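Local structure of putative transcriptional regulator, LysR family (Vibrio parahaemolyticus, 3OXN) at residues H57-L60 with S61-L64. The protein is a putative LysR-family transcriptional regulator that probably binds DNA, represented here by its effector-binding (LysR substrate-binding) domain. Numbering follows the deposited sequence.
Sequences HDRL and SDQL
Arg59 occupies the N-cap position of helix 60-65 and reaches across its first turn to Asp62, three residues on. With CG anti to the carbonyl carbon (chi1 -47°) and the chain bent at chi3, the guanidinium is carried alongside the first turn to Asp62. NE lies 4.1 Å from Asp62 OD2, and CZ comes to 4.0 Å from Asp62 CB. At the tip, NH2 approaches Asp62 CB obliquely at 3.5 Å and forms a long salt bridge of 3.7 Å with Asp62 OD2. The two side chains cross at about a right angle, the guanidinium and carboxylate planes lying 62° apart. The strongest polar partner of Arg59 is Glu67, which forms a salt bridge with NH1; NH1 also hydrogen-bonds Gln56 OE1.

This short helix belongs to the periplasmic-binding-protein-like fold of LysR effector domains and links the parallel edge strand 49-54 to strand 71-74. Within the helix, main-chain bonds set the helical path: Gln63 N donates to Arg59 O at 2.7 Å, and Leu64 N donates to Leu60 O at 3.1 Å. The Gln63 amide reaches back to the end of strand 49-54 and the loop after it, NE2 donating to Pro54 O and OE1 accepting from Gln56 N. Leu60 and Leu64 both touch Ala72 of strand 71-74, bringing the buried side of the helix against the sheet; Leu60 also touches Cys74 of the same strand, and Leu64 meets Leu83 of strand 83-89.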
loop_
_atom_site.group_PDB
_atom_site.type_symbol
_atom_site.label_atom_id
_atom_site.label_comp_id
_atom_site.label_asym_id
_atom_site.label_seq_id
_atom_site.Cartn_x
_atom_site.Cartn_y
_atom_site.Cartn_z
ATOM N N HIS A 57 13.012 0.523 2.983
ATOM C CA HIS A 57 13.766 1.661 3.559
ATOM C C HIS A 57 15.250 1.424 3.854
ATOM O O HIS A 57 16.059 2.355 3.732
ATOM C CB HIS A 57 13.075 2.195 4.823
ATOM C CG HIS A 57 12.276 3.446 4.602
ATOM N ND1 HIS A 57 10.904 3.441 4.456
ATOM C CD2 HIS A 57 12.657 4.747 4.515
ATOM C CE1 HIS A 57 10.474 4.681 4.287
ATOM N NE2 HIS A 57 11.517 5.492 4.320
ATOM N N ASP A 58 15.608 0.199 4.253
ATOM C CA ASP A 58 17.007 -0.113 4.570
ATOM C C ASP A 58 17.754 -0.476 3.301
ATOM O O ASP A 58 18.976 -0.562 3.289
ATOM C CB ASP A 58 17.106 -1.238 5.599
ATOM C CG ASP A 58 15.917 -1.260 6.550
ATOM O OD1 ASP A 58 16.075 -0.882 7.737
ATOM O OD2 ASP A 58 14.811 -1.638 6.095
ATOM N N ARG A 59 16.998 -0.663 2.228
ATOM C CA ARG A 59 17.564 -1.002 0.932
ATOM C C ARG A 59 17.370 0.139 -0.051
ATOM O O ARG A 59 17.424 -0.067 -1.258
ATOM C CB ARG A 59 16.903 -2.269 0.357
ATOM C CG ARG A 59 16.786 -3.417 1.335
ATOM C CD ARG A 59 16.730 -4.764 0.624
ATOM N NE ARG A 59 17.796 -4.895 -0.368
ATOM C CZ ARG A 59 17.595 -5.018 -1.679
ATOM N NH1 ARG A 59 16.360 -5.050 -2.177
ATOM N NH2 ARG A 59 18.635 -5.128 -2.494
ATOM N N LEU A 60 17.128 1.337 0.473
ATOM C CA LEU A 60 16.920 2.519 -0.355
ATOM C C LEU A 60 17.968 2.632 -1.464
ATOM O O LEU A 60 17.638 2.725 -2.658
ATOM C CB LEU A 60 16.953 3.777 0.513
ATOM C CG LEU A 60 16.930 5.128 -0.215
ATOM C CD1 LEU A 60 15.618 5.321 -0.943
ATOM C CD2 LEU A 60 17.181 6.271 0.749
ATOM N N SER A 61 19.233 2.642 -1.054
ATOM C CA SER A 61 20.330 2.825 -1.987
ATOM C C SER A 61 20.540 1.599 -2.862
ATOM O O SER A 61 20.954 1.718 -4.015
ATOM C CB SER A 61 21.613 3.158 -1.244
ATOM O OG SER A 61 22.673 3.351 -2.155
ATOM N N ASP A 62 20.258 0.421 -2.323
ATOM C CA ASP A 62 20.367 -0.779 -3.122
ATOM C C ASP A 62 19.297 -0.761 -4.195
ATOM O O ASP A 62 19.492 -1.253 -5.314
ATOM C CB ASP A 62 20.224 -2.031 -2.255
ATOM C CG ASP A 62 21.528 -2.430 -1.613
ATOM O OD1 ASP A 62 22.531 -1.707 -1.830
ATOM O OD2 ASP A 62 21.549 -3.454 -0.890
ATOM N N GLN A 63 18.156 -0.193 -3.839
ATOM C CA GLN A 63 17.023 -0.159 -4.739
ATOM C C GLN A 63 17.279 0.776 -5.936
ATOM O O GLN A 63 17.022 0.403 -7.082
ATOM C CB GLN A 63 15.746 0.198 -3.972
ATOM C CG GLN A 63 14.573 -0.701 -4.334
ATOM C CD GLN A 63 13.441 -0.642 -3.334
ATOM O OE1 GLN A 63 13.623 -0.195 -2.194
ATOM N NE2 GLN A 63 12.257 -1.110 -3.751
ATOM N N LEU A 64 17.816 1.970 -5.680
ATOM C CA LEU A 64 18.160 2.878 -6.766
ATOM C C LEU A 64 19.398 2.397 -7.521
ATOM O O LEU A 64 19.502 2.564 -8.738
ATOM C CB LEU A 64 18.388 4.301 -6.248
ATOM C CG LEU A 64 17.228 5.034 -5.585
ATOM C CD1 LEU A 64 17.809 6.240 -4.889
ATOM C CD2 LEU A 64 16.144 5.422 -6.571
#